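Local atomic coordinates of COG3291: FOG: PKD repeat (PDB entry 1WMX), a protein that serves as the family 30 carbohydrate-binding module of CelJ, a large multidomain clostridial protein that probably degrades cellulose. Residues T50-Q56 with D166-F172; D99-R105 with D118-S124. All blocks are in the same frame, centred on the assembly; numbering follows the deposited sequence.

Contact 1: residues T50-Q56 with D166-F172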
loop_
_atom_site.group_PDB
_atom_site.type_symbol
_atom_site.label_atom_id
_atom_site.label_comp_id
_atom_site.label_asym_id
_atom_site.label_seq_id
_atom_site.Cartn_x
_atom_site.Cartn_y
_atom_site.Cartn_z
ATOM N N THR B 50 17.596 -5.458 20.866
ATOM C CA THR B 50 16.290 -5.565 20.252
ATOM C C THR B 50 16.010 -4.465 19.229
ATOM O O THR B 50 16.761 -3.495 19.114
ATOM C CB THR B 50 15.217 -5.558 21.334
ATOM O OG1 THR B 50 15.270 -4.317 22.042
ATOM C CG2 THR B 50 15.460 -6.701 22.324
ATOM N N LEU B 51 14.935 -4.639 18.469
ATOM C CA LEU B 51 14.542 -3.665 17.467
ATOM C C LEU B 51 13.419 -2.818 18.072
ATOM O O LEU B 51 12.366 -3.335 18.442
ATOM C CB LEU B 51 14.066 -4.396 16.218
ATOM C CG LEU B 51 13.929 -3.561 14.951
ATOM C CD1 LEU B 51 15.265 -2.888 14.616
ATOM C CD2 LEU B 51 13.468 -4.461 13.817
ATOM N N ARG B 52 13.648 -1.513 18.175
ATOM C CA ARG B 52 12.674 -0.591 18.770
ATOM C C ARG B 52 11.739 0.123 17.796
ATOM O O ARG B 52 12.189 0.868 16.921
ATOM C CB ARG B 52 13.410 0.467 19.609
ATOM C CG ARG B 52 12.494 1.468 20.355
ATOM C CD ARG B 52 13.277 2.741 20.725
ATOM N NE ARG B 52 14.580 2.378 21.259
ATOM C CZ ARG B 52 15.707 3.047 21.061
ATOM N NH1 ARG B 52 15.724 4.162 20.334
ATOM N NH2 ARG B 52 16.835 2.559 21.562
ATOM N N LEU B 53 10.437 -0.104 17.967
ATOM C CA LEU B 53 9.409 0.547 17.156
ATOM C C LEU B 53 8.835 1.607 18.098
ATOM O O LEU B 53 7.984 1.317 18.948
ATOM C CB LEU B 53 8.331 -0.449 16.743
ATOM C CG LEU B 53 7.148 0.114 15.948
ATOM C CD1 LEU B 53 7.644 0.700 14.637
ATOM C CD2 LEU B 53 6.123 -0.992 15.683
ATOM N N ASN B 54 9.293 2.841 17.934
ATOM C CA ASN B 54 8.906 3.924 18.825
ATOM C C ASN B 54 8.165 5.115 18.211
ATOM O O ASN B 54 8.765 5.972 17.554
ATOM C CB ASN B 54 10.169 4.413 19.538
ATOM C CG ASN B 54 9.890 5.481 20.574
ATOM O OD1 ASN B 54 10.778 6.263 20.910
ATOM N ND2 ASN B 54 8.667 5.508 21.098
ATOM N N VAL B 55 6.854 5.155 18.437
ATOM C CA VAL B 55 6.022 6.247 17.956
ATOM C C VAL B 55 5.970 7.172 19.167
ATOM O O VAL B 55 5.221 6.929 20.108
ATOM C CB VAL B 55 4.604 5.753 17.589
ATOM C CG1 VAL B 55 3.758 6.912 17.097
ATOM C CG2 VAL B 55 4.700 4.682 16.507
ATOM N N GLN B 56 6.779 8.225 19.139
ATOM C CA GLN B 56 6.900 9.164 20.255
ATOM C C GLN B 56 5.825 10.217 20.510
ATOM O O GLN B 56 5.598 10.591 21.657
ATOM C CB GLN B 56 8.279 9.823 20.187
ATOM C CG GLN B 56 8.894 9.769 18.815
ATOM C CD GLN B 56 10.400 9.917 18.845
ATOM O OE1 GLN B 56 11.027 10.122 17.813
ATOM N NE2 GLN B 56 10.989 9.803 20.031
ATOM N N ASP B 166 -2.413 6.746 18.687
ATOM C CA ASP B 166 -1.757 6.782 19.984
ATOM C C ASP B 166 -0.257 6.554 19.867
ATOM O O ASP B 166 0.196 5.768 19.036
ATOM C CB ASP B 166 -2.339 5.703 20.910
ATOM C CG ASP B 166 -3.795 5.937 21.246
ATOM O OD1 ASP B 166 -4.084 6.334 22.396
ATOM O OD2 ASP B 166 -4.648 5.725 20.359
ATOM N N PRO B 167 0.539 7.260 20.685
ATOM C CA PRO B 167 1.989 7.055 20.621
ATOM C C PRO B 167 2.252 5.765 21.396
ATOM O O PRO B 167 1.439 5.398 22.249
ATOM C CB PRO B 167 2.536 8.279 21.337
ATOM C CG PRO B 167 1.487 8.534 22.372
ATOM C CD PRO B 167 0.213 8.394 21.567
ATOM N N PHE B 168 3.357 5.078 21.114
ATOM C CA PHE B 168 3.650 3.827 21.817
ATOM C C PHE B 168 5.065 3.333 21.549
ATOM O O PHE B 168 5.772 3.867 20.694
ATOM C CB PHE B 168 2.663 2.739 21.387
ATOM C CG PHE B 168 2.925 2.196 20.001
ATOM C CD1 PHE B 168 3.785 1.116 19.809
ATOM C CD2 PHE B 168 2.350 2.796 18.883
ATOM C CE1 PHE B 168 4.074 0.646 18.521
ATOM C CE2 PHE B 168 2.632 2.333 17.593
ATOM C CZ PHE B 168 3.496 1.258 17.414
ATOM N N THR B 169 5.459 2.291 22.276
ATOM C CA THR B 169 6.779 1.700 22.120
ATOM C C THR B 169 6.758 0.208 22.381
ATOM O O THR B 169 6.166 -0.252 23.352
ATOM C CB THR B 169 7.789 2.323 23.090
ATOM O OG1 THR B 169 7.801 3.743 22.917
ATOM C CG2 THR B 169 9.189 1.769 22.836
ATOM N N VAL B 170 7.390 -0.544 21.485
ATOM C CA VAL B 170 7.522 -1.990 21.626
ATOM C C VAL B 170 8.938 -2.320 21.188
ATOM O O VAL B 170 9.618 -1.505 20.556
ATOM C CB VAL B 170 6.530 -2.797 20.751
ATOM C CG1 VAL B 170 5.113 -2.576 21.232
ATOM C CG2 VAL B 170 6.685 -2.415 19.290
ATOM N N TRP B 171 9.376 -3.518 21.539
ATOM C CA TRP B 171 10.702 -3.990 21.205
ATOM C C TRP B 171 10.539 -5.372 20.593
ATOM O O TRP B 171 9.750 -6.178 21.078
ATOM C CB TRP B 171 11.545 -4.054 22.479
ATOM C CG TRP B 171 11.941 -2.704 22.997
ATOM C CD1 TRP B 171 13.082 -2.006 22.688
ATOM C CD2 TRP B 171 11.204 -1.878 23.908
ATOM N NE1 TRP B 171 13.101 -0.808 23.355
ATOM C CE2 TRP B 171 11.961 -0.701 24.112
ATOM C CE3 TRP B 171 9.979 -2.018 24.574
ATOM C CZ2 TRP B 171 11.534 0.335 24.955
ATOM C CZ3 TRP B 171 9.549 -0.989 25.412
ATOM C CH2 TRP B 171 10.326 0.171 25.594
ATOM N N PHE B 172 11.263 -5.635 19.512
ATOM C CA PHE B 172 11.182 -6.928 18.847
ATOM C C PHE B 172 12.490 -7.680 19.046
ATOM O O PHE B 172 13.538 -7.089 19.293
ATOM C CB PHE B 172 10.939 -6.779 17.331
ATOM C CG PHE B 172 9.593 -6.191 16.957
ATOM C CD1 PHE B 172 9.390 -4.812 16.952
ATOM C CD2 PHE B 172 8.540 -7.020 16.567
ATOM C CE1 PHE B 172 8.157 -4.261 16.556
ATOM C CE2 PHE B 172 7.305 -6.487 16.173
ATOM C CZ PHE B 172 7.117 -5.097 16.168
#
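Val55 and Leu53 meet the Phe168 ring on the inward face of an antiparallel strand pair, part of one sheet of the beta-sandwich that forms this carbohydrate-binding module. The strand axes run at 157° to each other, and the side chains of the paired residues alternate between the two faces. On the inner face, Phe168 CG lies between its backbone N and carbonyl carbon (chi1 74°), a torsion that swings the ring across the neighbouring strand. Val55 CG2 reaches the ring obliquely, 3.3 Å from Phe168 CE2, whereas Leu53 CD2 arrives at the ring edge, 3.9 Å from Phe168 CE1. Leu53 CB is shared: it touches Val170 CG2 at 3.6 Å and also lies at the edge of the Phe172 ring, which stacks on Phe160. Leu51, Leu53 and Val55 continue onto strand 64-69 of the opposing sheet.

The other face carries Arg52, Asn54, Thr169 and Trp171, a mix of polar groups and one indole. Arg52 and Trp171 run side by side in the same direction, with guanidinium and indole planes 70° apart, so they do not stack; Arg52 CG comes within 3.8 Å of Trp171 NE1. Their polar ends look to other residues, Arg52 NH1 to Glu31 in a salt bridge and Trp171 NE1 to Asp40 in a hydrogen bond. At the end of the pair, Thr50 OG1 approaches Trp171 CD1 at 3.2 Å while bonding to the carbonyl of Val43. Two donors converge on Phe168 O: Val55 N at 2.8 Å, nearly in line with the carbonyl, and Asn54 ND2 through a weak bond at 3.4 Å.

Contact 2: residues D99-R105 with D118-S124; sequences DFVIGFR and DVTTVIS
Ile102 N donates to Thr121 O over 2.8 Å, approaching nearly in line with the carbonyl (C=O...N 176°). The bond belongs to an antiparallel beta hairpin in which Ile102 with Thr121 and Phe104 with Val119 form hydrogen-bonded pairs. Between them Gly103 faces Thr120 in a non-hydrogen-bonded pair, and Gly103 CA comes within 3.0 Å of Val119 O in a CA-H...O contact.

At the Asp99 end, where the second strand gives way to a 3-10 turn, a side chain takes over from the backbone. Asp99 CG stands opposite its own backbone N (chi1 -169°), which carries the carboxylate to the turn; OD1 accepts Ser124 N at 2.9 Å, nearly in line with the C-O bond, and OD2 forms a salt bridge with Arg163. The carboxylate is thus shared between a turn amide and a charged side chain. Alongside, Ile123 uses two branches on Phe100: CG2 sits over the ring centre, 4.2 Å from the centroid, as a CH-pi contact, while CD1 meets CZ at 3.7 Å.

At the other end, Arg105 and Asp118 lie side by side, pointing the same way. Arg105 NH1 forms a salt bridge with Asp118 OD1 at 2.9 Å, although the exact placement of the carboxylate is doubtful.

Strand 118-122 is an outermost strand of the five-stranded sheet within this chain, and strand 101-106 continues the sheet through backbone bonds to strand 155-161. Ile102 and Ile123 pack against strand 86-93, whereas Phe104, Val119 and Thr121 touch helix 140-143.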
loop_
_atom_site.group_PDB
_atom_site.type_symbol
_atom_site.label_atom_id
_atom_site.label_comp_id
_atom_site.label_asym_id
_atom_site.label_seq_id
_atom_site.Cartn_x
_atom_site.Cartn_y
_atom_site.Cartn_z
ATOM N N ASP B 99 -0.781 -1.755 19.866
ATOM C CA ASP B 99 -1.302 -2.433 18.675
ATOM C C ASP B 99 -0.961 -1.628 17.419
ATOM O O ASP B 99 -0.867 -0.398 17.453
ATOM C CB ASP B 99 -2.816 -2.595 18.794
ATOM C CG ASP B 99 -3.383 -3.511 17.730
ATOM O OD1 ASP B 99 -2.790 -4.610 17.470
ATOM O OD2 ASP B 99 -4.440 -3.171 17.109
ATOM N N PHE B 100 -0.777 -2.348 16.323
ATOM C CA PHE B 100 -0.435 -1.731 15.032
ATOM C C PHE B 100 -0.573 -2.765 13.911
ATOM O O PHE B 100 -0.776 -3.955 14.157
ATOM C CB PHE B 100 1.005 -1.195 15.081
ATOM C CG PHE B 100 2.011 -2.213 15.598
ATOM C CD1 PHE B 100 2.494 -3.207 14.748
ATOM C CD2 PHE B 100 2.453 -2.160 16.922
ATOM C CE1 PHE B 100 3.409 -4.154 15.218
ATOM C CE2 PHE B 100 3.369 -3.107 17.399
ATOM C CZ PHE B 100 3.847 -4.106 16.545
ATOM N N VAL B 101 -0.466 -2.297 12.681
ATOM C CA VAL B 101 -0.592 -3.179 11.514
ATOM C C VAL B 101 0.726 -3.893 11.229
ATOM O O VAL B 101 1.805 -3.316 11.342
ATOM C CB VAL B 101 -0.984 -2.385 10.285
ATOM C CG1 VAL B 101 -1.176 -3.302 9.074
ATOM C CG2 VAL B 101 -2.279 -1.614 10.515
ATOM N N ILE B 102 0.617 -5.152 10.856
ATOM C CA ILE B 102 1.791 -5.972 10.536
ATOM C C ILE B 102 1.455 -6.866 9.346
ATOM O O ILE B 102 0.358 -7.427 9.266
ATOM C CB ILE B 102 2.181 -6.833 11.749
ATOM C CG1 ILE B 102 3.423 -7.690 11.449
ATOM C CG2 ILE B 102 1.047 -7.773 12.168
ATOM C CD1 ILE B 102 4.050 -8.334 12.687
ATOM N N GLY B 103 2.399 -6.989 8.422
ATOM C CA GLY B 103 2.183 -7.823 7.225
ATOM C C GLY B 103 3.424 -7.877 6.334
ATOM O O GLY B 103 4.545 -7.648 6.789
ATOM N N PHE B 104 3.186 -8.189 5.061
ATOM C CA PHE B 104 4.259 -8.290 4.052
ATOM C C PHE B 104 3.875 -7.524 2.780
ATOM O O PHE B 104 2.705 -7.230 2.536
ATOM C CB PHE B 104 4.506 -9.754 3.683
ATOM C CG PHE B 104 5.096 -10.558 4.827
ATOM C CD1 PHE B 104 6.482 -10.611 5.005
ATOM C CD2 PHE B 104 4.255 -11.240 5.704
ATOM C CE1 PHE B 104 7.025 -11.345 6.068
ATOM C CE2 PHE B 104 4.793 -11.970 6.766
ATOM C CZ PHE B 104 6.179 -12.023 6.949
ATOM N N ARG B 105 4.887 -7.222 1.997
ATOM C CA ARG B 105 4.741 -6.489 0.729
ATOM C C ARG B 105 5.551 -7.226 -0.311
ATOM O O ARG B 105 6.626 -7.755 -0.014
ATOM C CB ARG B 105 5.272 -5.101 0.972
ATOM C CG ARG B 105 5.195 -4.053 -0.119
ATOM C CD ARG B 105 5.962 -2.916 0.487
ATOM N NE ARG B 105 5.798 -1.568 0.010
ATOM C CZ ARG B 105 5.021 -0.635 0.567
ATOM N NH1 ARG B 105 4.206 -0.903 1.604
ATOM N NH2 ARG B 105 5.072 0.633 0.179
ATOM N N ASP B 118 0.484 -5.246 -0.548
ATOM C CA ASP B 118 0.687 -5.638 0.856
ATOM C C ASP B 118 -0.450 -6.514 1.391
ATOM O O ASP B 118 -1.611 -6.342 1.030
ATOM C CB ASP B 118 0.738 -4.395 1.752
ATOM C CG ASP B 118 1.702 -3.342 1.255
ATOM O OD1 ASP B 118 1.640 -2.164 1.729
ATOM O OD2 ASP B 118 2.562 -3.647 0.372
ATOM N N VAL B 119 -0.080 -7.454 2.244
ATOM C CA VAL B 119 -1.050 -8.322 2.941
ATOM C C VAL B 119 -0.855 -7.971 4.396
ATOM O O VAL B 119 0.274 -7.985 4.897
ATOM C CB VAL B 119 -0.795 -9.815 2.686
ATOM C CG1 VAL B 119 -1.107 -10.200 1.239
ATOM C CG2 VAL B 119 0.655 -10.211 2.980
ATOM N N THR B 120 -1.939 -7.650 5.081
ATOM C CA THR B 120 -1.813 -7.213 6.479
ATOM C C THR B 120 -2.865 -7.765 7.442
ATOM O O THR B 120 -3.863 -8.358 7.051
ATOM C CB THR B 120 -1.940 -5.704 6.527
ATOM O OG1 THR B 120 -3.235 -5.321 6.067
ATOM C CG2 THR B 120 -0.901 -5.020 5.648
ATOM N N THR B 121 -2.576 -7.527 8.705
ATOM C CA THR B 121 -3.429 -7.914 9.835
ATOM C C THR B 121 -2.959 -7.104 11.033
ATOM O O THR B 121 -1.910 -6.458 10.987
ATOM C CB THR B 121 -3.312 -9.421 10.121
ATOM O OG1 THR B 121 -4.120 -9.761 11.248
ATOM C CG2 THR B 121 -1.879 -9.849 10.423
ATOM N N VAL B 122 -3.726 -7.117 12.101
ATOM C CA VAL B 122 -3.327 -6.381 13.309
ATOM C C VAL B 122 -2.661 -7.371 14.244
ATOM O O VAL B 122 -3.096 -8.518 14.380
ATOM C CB VAL B 122 -4.531 -5.732 13.972
ATOM C CG1 VAL B 122 -5.184 -4.711 13.040
ATOM C CG2 VAL B 122 -5.591 -6.758 14.371
ATOM N N ILE B 123 -1.604 -6.932 14.882
ATOM C CA ILE B 123 -0.848 -7.811 15.766
ATOM C C ILE B 123 -1.696 -8.294 16.967
ATOM O O ILE B 123 -1.462 -9.385 17.508
ATOM C CB ILE B 123 0.401 -7.112 16.274
ATOM C CG1 ILE B 123 1.292 -8.098 17.036
ATOM C CG2 ILE B 123 0.065 -5.936 17.190
ATOM C CD1 ILE B 123 2.695 -7.583 17.293
ATOM N N SER B 124 -2.673 -7.491 17.362
ATOM C CA SER B 124 -3.544 -7.829 18.502
ATOM C C SER B 124 -4.289 -9.157 18.267
ATOM O O SER B 124 -4.706 -9.823 19.219
ATOM C CB SER B 124 -4.572 -6.716 18.746
ATOM O OG SER B 124 -5.291 -6.422 17.561
#

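Contact 1 belongs to the seven-stranded sheet and contact 2 to the five-stranded one, so their meeting reports on the interior between the two layers. Their centres are about 15 Å apart, yet the Phe100 ring spans the gap: Phe100 CZ lies 3.4 Å from Phe172 CZ, and Phe100 CD2 lies 3.6 Å from Phe168 CZ. On the same ring, Phe100 CE2 is 3.9 Å from both Leu53 CD2 and Val170 CG2. One aromatic side chain of contact 2 therefore packs against four inward-facing residues of contact 1. In sequence, the hairpin of contact 2 is nested within the long loop that contact 1 closes.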